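Local atomic coordinates of putative ABC transporter amino acid-binding protein (Sinorhizobium meliloti, PDB entry 2Q88), a protein that binds the compatible solute ectoine, probably as the extracytoplasmic receptor that hands it to an ABC transporter for osmoprotection. Residues Glu101-Lys106 with Val169-Val174. Sequence-based numbering, arbitrary orientation.
Sequences EAFALK and VYSLPV. With 4CS ((4S)-2-methyl-1,4,5,6-tetrahydropyrimidine-4-carboxylic acid), chain F.
Ala104 and Tyr170 anchor two antiparallel strands, 101-106 and 169-173, whose N-to-C directions lie 155° apart, through a pair of nearly straight backbone bonds, Ala104 N to Tyr170 O at 2.7 Å and Tyr170 N to Ala104 O at 2.9 Å. Toward the pocket Ala102 N donates to Leu172 O (2.8 Å), while the return bond from Leu172 N to Ala102 O is weak; Ser171 OG, anti to its backbone N (chi1 -173°), also grips Ala102 O at 2.9 Å and meets Tyr116 OH in a second hydrogen bond. The same OG lies at the edge of the Phe103 ring, in its plane. Over one ring face comes Val169 CG2, a CH-pi contact 3.7 Å from the centroid, and the Phe103 and Tyr116 rings meet edge-to-face. Leu105 runs alongside Val169, its CD1 pressed tightly on Val169 CB at 3.4 Å. Shortening Phe103 to an alanine is likely to leave Val169 CG2 and the Tyr116 ring without their aromatic partner and open a gap beside Ser171. The Glu101 chain, bent at chi2 (-81°), brings OE1 against the Leu172-Pro173 peptide, while OE2 is hydrogen-bonded to Thr134 OG1. Pro173, the N-cap of helix 174-184, sets CD 3.4 Å from ectoine NAG: the turn from strand into helix lines the interdomain cleft of a periplasmic binding protein fold.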
loop_
_atom_site.group_PDB
_atom_site.type_symbol
_atom_site.label_atom_id
_atom_site.label_comp_id
_atom_site.label_asym_id
_atom_site.label_seq_id
_atom_site.Cartn_x
_atom_site.Cartn_y
_atom_site.Cartn_z
ATOM N N GLU A 101 2.822 10.567 -1.517
ATOM C CA GLU A 101 1.397 10.643 -1.822
ATOM C C GLU A 101 1.166 11.628 -2.960
ATOM O O GLU A 101 1.918 12.600 -3.112
ATOM C CB GLU A 101 0.583 11.083 -0.588
ATOM C CG GLU A 101 0.784 10.237 0.667
ATOM C CD GLU A 101 -0.046 8.962 0.642
ATOM O OE1 GLU A 101 -0.341 8.464 -0.468
ATOM O OE2 GLU A 101 -0.426 8.469 1.724
ATOM N N ALA A 102 0.131 11.374 -3.754
ATOM C CA ALA A 102 -0.213 12.233 -4.884
ATOM C C ALA A 102 -1.705 12.586 -4.905
ATOM O O ALA A 102 -2.500 11.970 -4.200
ATOM C CB ALA A 102 0.207 11.586 -6.203
ATOM N N PHE A 103 -2.057 13.598 -5.704
ATOM C CA PHE A 103 -3.443 13.956 -6.007
ATOM C C PHE A 103 -3.695 13.815 -7.498
ATOM O O PHE A 103 -2.847 14.213 -8.310
ATOM C CB PHE A 103 -3.707 15.431 -5.714
ATOM C CG PHE A 103 -3.785 15.791 -4.260
ATOM C CD1 PHE A 103 -3.995 14.842 -3.276
ATOM C CD2 PHE A 103 -3.718 17.136 -3.892
ATOM C CE1 PHE A 103 -4.093 15.231 -1.912
ATOM C CE2 PHE A 103 -3.819 17.519 -2.566
ATOM C CZ PHE A 103 -3.998 16.563 -1.575
ATOM N N ALA A 104 -4.870 13.293 -7.840
ATOM C CA ALA A 104 -5.437 13.408 -9.177
ATOM C C ALA A 104 -6.495 14.507 -9.083
ATOM O O ALA A 104 -7.367 14.464 -8.216
ATOM C CB ALA A 104 -6.062 12.090 -9.603
ATOM N N LEU A 105 -6.401 15.471 -9.992
ATOM C CA LEU A 105 -7.108 16.747 -9.911
ATOM C C LEU A 105 -7.707 17.091 -11.275
ATOM O O LEU A 105 -7.305 16.531 -12.297
ATOM C CB LEU A 105 -6.080 17.832 -9.534
ATOM C CG LEU A 105 -5.956 18.560 -8.184
ATOM C CD1 LEU A 105 -6.840 18.038 -7.080
ATOM C CD2 LEU A 105 -4.513 18.621 -7.730
ATOM N N LYS A 106 -8.652 18.028 -11.292
ATOM C CA LYS A 106 -9.135 18.582 -12.552
ATOM C C LYS A 106 -8.047 19.421 -13.218
ATOM O O LYS A 106 -7.286 20.111 -12.536
ATOM C CB LYS A 106 -10.408 19.401 -12.323
ATOM C CG LYS A 106 -11.652 18.542 -12.139
ATOM C CD LYS A 106 -12.016 17.839 -13.437
ATOM C CE LYS A 106 -13.380 17.184 -13.363
ATOM N NZ LYS A 106 -13.865 16.848 -14.723
ATOM N N VAL A 169 -10.741 15.863 -5.768
ATOM C CA VAL A 169 -9.392 15.325 -5.746
ATOM C C VAL A 169 -9.481 13.849 -5.382
ATOM O O VAL A 169 -10.303 13.465 -4.559
ATOM C CB VAL A 169 -8.477 16.100 -4.743
ATOM C CG1 VAL A 169 -9.154 16.307 -3.403
ATOM C CG2 VAL A 169 -7.152 15.391 -4.527
ATOM N N TYR A 170 -8.641 13.035 -5.998
ATOM C CA TYR A 170 -8.510 11.638 -5.596
ATOM C C TYR A 170 -7.055 11.402 -5.214
ATOM O O TYR A 170 -6.144 11.760 -5.958
ATOM C CB TYR A 170 -8.947 10.726 -6.736
ATOM C CG TYR A 170 -8.789 9.228 -6.491
ATOM C CD1 TYR A 170 -9.283 8.628 -5.341
ATOM C CD2 TYR A 170 -8.171 8.416 -7.441
ATOM C CE1 TYR A 170 -9.150 7.244 -5.131
ATOM C CE2 TYR A 170 -8.026 7.060 -7.243
ATOM C CZ TYR A 170 -8.515 6.476 -6.095
ATOM O OH TYR A 170 -8.381 5.115 -5.922
ATOM N N SER A 171 -6.836 10.819 -4.048
ATOM C CA SER A 171 -5.487 10.681 -3.527
ATOM C C SER A 171 -5.080 9.217 -3.366
ATOM O O SER A 171 -5.807 8.438 -2.760
ATOM C CB SER A 171 -5.360 11.414 -2.195
ATOM O OG SER A 171 -4.014 11.422 -1.757
ATOM N N LEU A 172 -3.921 8.885 -3.944
ATOM C CA LEU A 172 -3.240 7.587 -3.820
ATOM C C LEU A 172 -1.741 7.879 -3.822
ATOM O O LEU A 172 -1.345 9.029 -4.063
ATOM C CB LEU A 172 -3.564 6.690 -5.022
ATOM C CG LEU A 172 -4.935 6.014 -5.125
ATOM C CD1 LEU A 172 -4.969 5.110 -6.323
ATOM C CD2 LEU A 172 -5.270 5.243 -3.868
ATOM N N PRO A 173 -0.899 6.878 -3.557
ATOM C CA PRO A 173 0.539 7.017 -3.774
ATOM C C PRO A 173 0.886 7.456 -5.198
ATOM O O PRO A 173 0.192 7.099 -6.147
ATOM C CB PRO A 173 1.069 5.603 -3.488
ATOM C CG PRO A 173 0.114 5.067 -2.491
ATOM C CD PRO A 173 -1.232 5.543 -3.007
ATOM N N VAL A 174 1.933 8.276 -5.319
ATOM C CA VAL A 174 2.442 8.768 -6.604
ATOM C C VAL A 174 2.458 7.701 -7.701
ATOM O O VAL A 174 1.912 7.908 -8.784
ATOM C CB VAL A 174 3.860 9.368 -6.428
ATOM C CG1 VAL A 174 4.493 9.721 -7.777
ATOM C CG2 VAL A 174 3.792 10.594 -5.518
HETATM O O 4CS F . -2.967 2.986 3.678
HETATM C C 4CS F . -2.076 2.594 2.925
HETATM O OXT 4CS F . -1.185 1.851 3.355
HETATM C CA 4CS F . -2.053 3.046 1.471
HETATM C CB 4CS F . -3.432 3.101 0.841
HETATM C CAD 4CS F . -3.319 3.609 -0.600
HETATM N NAG 4CS F . -2.371 2.749 -1.355
HETATM C CAI 4CS F . -1.326 2.073 -0.707
HETATM C CAA 4CS F . -0.364 1.176 -1.507
HETATM N N 4CS F . -1.162 2.178 0.680
#